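Local coordinates for bradyzoite surface antigen BSR4 (Toxoplasma gondii, PDB 2JKS), which is a bradyzoite surface antigen of the SAG1-related superfamily, built from SRS domains, with a probable role in host-cell attachment or immune recognition, at residues S166-N171 with V187-S192. Numbering follows the deposited sequence.
With ZN (zinc ion), chain B.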
loop_
_atom_site.group_PDB
_atom_site.type_symbol
_atom_site.label_atom_id
_atom_site.label_comp_id
_atom_site.label_asym_id
_atom_site.label_seq_id
_atom_site.Cartn_x
_atom_site.Cartn_y
_atom_site.Cartn_z
ATOM N N SER A 166 1.211 8.988 1.951
ATOM C CA SER A 166 2.487 9.590 1.510
ATOM C C SER A 166 3.045 10.410 2.696
ATOM O O SER A 166 2.283 11.076 3.390
ATOM C CB SER A 166 2.231 10.494 0.319
ATOM O OG SER A 166 1.723 9.713 -0.784
ATOM N N SER A 167 4.346 10.359 2.926
ATOM C CA SER A 167 4.910 10.960 4.138
ATOM C C SER A 167 6.342 11.452 3.969
ATOM O O SER A 167 7.051 10.998 3.097
ATOM C CB SER A 167 4.900 9.938 5.308
ATOM O OG SER A 167 5.733 8.840 4.995
ATOM N N LEU A 168 6.749 12.336 4.879
ATOM C CA LEU A 168 8.059 12.953 4.909
ATOM C C LEU A 168 8.789 12.428 6.114
ATOM O O LEU A 168 8.246 12.451 7.229
ATOM C CB LEU A 168 7.906 14.480 5.068
ATOM C CG LEU A 168 9.167 15.357 5.174
ATOM C CD1 LEU A 168 10.166 15.200 3.980
ATOM C CD2 LEU A 168 8.845 16.851 5.465
ATOM N N ALA A 169 10.003 11.944 5.921
ATOM C CA ALA A 169 10.771 11.500 7.098
ATOM C C ALA A 169 11.966 12.393 7.267
ATOM O O ALA A 169 12.163 13.336 6.491
ATOM C CB ALA A 169 11.167 10.045 6.962
ATOM N N GLU A 170 12.745 12.171 8.324
ATOM C CA GLU A 170 13.982 12.945 8.522
ATOM C C GLU A 170 14.942 12.889 7.365
ATOM O O GLU A 170 15.013 11.886 6.574
ATOM C CB GLU A 170 14.707 12.539 9.822
ATOM C CG GLU A 170 13.954 12.973 11.088
ATOM C CD GLU A 170 13.834 14.516 11.229
ATOM O OE1 GLU A 170 14.801 15.239 10.861
ATOM O OE2 GLU A 170 12.775 15.001 11.713
ATOM N N ASN A 171 15.675 13.988 7.237
ATOM C CA ASN A 171 16.635 14.139 6.185
ATOM C C ASN A 171 15.869 14.280 4.883
ATOM O O ASN A 171 16.420 14.030 3.807
ATOM C CB ASN A 171 17.603 12.940 6.134
ATOM C CG ASN A 171 18.454 12.823 7.384
ATOM O OD1 ASN A 171 19.013 13.817 7.860
ATOM N ND2 ASN A 171 18.548 11.607 7.937
ATOM N N VAL A 187 2.539 16.854 0.267
ATOM C CA VAL A 187 3.569 16.697 1.280
ATOM C C VAL A 187 4.432 17.972 1.206
ATOM O O VAL A 187 5.085 18.209 0.188
ATOM C CB VAL A 187 4.450 15.390 0.993
ATOM C CG1 VAL A 187 5.580 15.236 2.053
ATOM C CG2 VAL A 187 3.546 14.110 0.979
ATOM N N GLU A 188 4.454 18.765 2.281
ATOM C CA GLU A 188 5.270 19.975 2.334
ATOM C C GLU A 188 6.654 19.731 2.921
ATOM O O GLU A 188 6.804 19.054 3.970
ATOM C CB GLU A 188 4.539 21.049 3.153
ATOM C CG GLU A 188 3.292 21.501 2.444
ATOM C CD GLU A 188 2.904 22.877 2.841
ATOM O OE1 GLU A 188 3.532 23.864 2.328
ATOM O OE2 GLU A 188 1.949 22.957 3.642
ATOM N N VAL A 189 7.657 20.220 2.197
ATOM C CA VAL A 189 9.053 19.989 2.479
ATOM C C VAL A 189 9.781 21.329 2.451
ATOM O O VAL A 189 9.557 22.171 1.564
ATOM C CB VAL A 189 9.731 19.065 1.400
ATOM C CG1 VAL A 189 11.219 18.889 1.750
ATOM C CG2 VAL A 189 9.018 17.694 1.286
ATOM N N GLU A 190 10.614 21.576 3.456
ATOM C CA GLU A 190 11.445 22.777 3.425
ATOM C C GLU A 190 12.849 22.426 3.008
ATOM O O GLU A 190 13.409 21.413 3.475
ATOM C CB GLU A 190 11.567 23.381 4.823
ATOM C CG GLU A 190 12.776 24.407 4.855
ATOM C CD GLU A 190 13.332 24.592 6.246
ATOM O OE1 GLU A 190 12.497 24.965 7.103
ATOM O OE2 GLU A 190 14.549 24.318 6.462
ATOM N N MET A 191 13.451 23.269 2.160
ATOM C CA MET A 191 14.889 23.157 1.930
ATOM C C MET A 191 15.513 24.488 2.325
ATOM O O MET A 191 14.899 25.560 2.229
ATOM C CB MET A 191 15.235 22.807 0.476
ATOM C CG MET A 191 14.616 21.464 -0.047
ATOM S SD MET A 191 15.010 21.136 -1.786
ATOM C CE MET A 191 16.755 20.722 -1.715
ATOM N N SER A 192 16.731 24.415 2.793
ATOM C CA SER A 192 17.438 25.617 3.299
ATOM C C SER A 192 18.879 25.168 3.434
ATOM O O SER A 192 19.216 24.010 3.121
ATOM C CB SER A 192 16.837 26.081 4.662
ATOM O OG SER A 192 16.911 25.038 5.663
HETATM ZN ZN ZN B . 13.004 25.654 8.910
#
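The E188 peptide group meets L168 at its oxygen end, with methyl CD2 lying beyond the carbonyl, 3.4 Å from E188 O, rather than over the flat face. The other flat group, the E190 carboxylate, lies farther along the strand, past the L168 contact: S192 OG donates a hydrogen bond to OE2 on its anti side, 33° out of the carboxylate plane. This is one margin of the β-sandwich of the second SRS domain, where two sheets face each other through their edge strands. Strand 167-169 ends a five-stranded sheet, strand 187-191 a four-stranded one; their axes lie 27° from parallel and 7.2 Å apart at the closest, too far for backbone pairing. Each bonds instead within its own sheet, S167 to T175 and V187 to L304.

A few side chains bridge the gap at the surface. L168 has CG anti to its backbone N (chi1 178°), which sets the fork over strand 187-191, CD2 by E188 O and CD1 within 3.8 Å of V189 CG2, the leucine and valine side chains passing at a slant. V189 continues inward onto V174, L198 and V303. V187 spreads its methyls over two residues, CG1 against L168 CB at 3.9 Å and CG2 against S166 CB. The hydroxyl of S166 is gripped by N183 ND2 and A177 N.

Beyond the apolar patch, H311 and H313, from a terminal histidine run that is probably an expression tag, complete the zinc site. E190 OE1 binds the zinc at 2.0 Å and also accepts a bond from K308 NZ, while OE2 stays 3.2 Å from the metal.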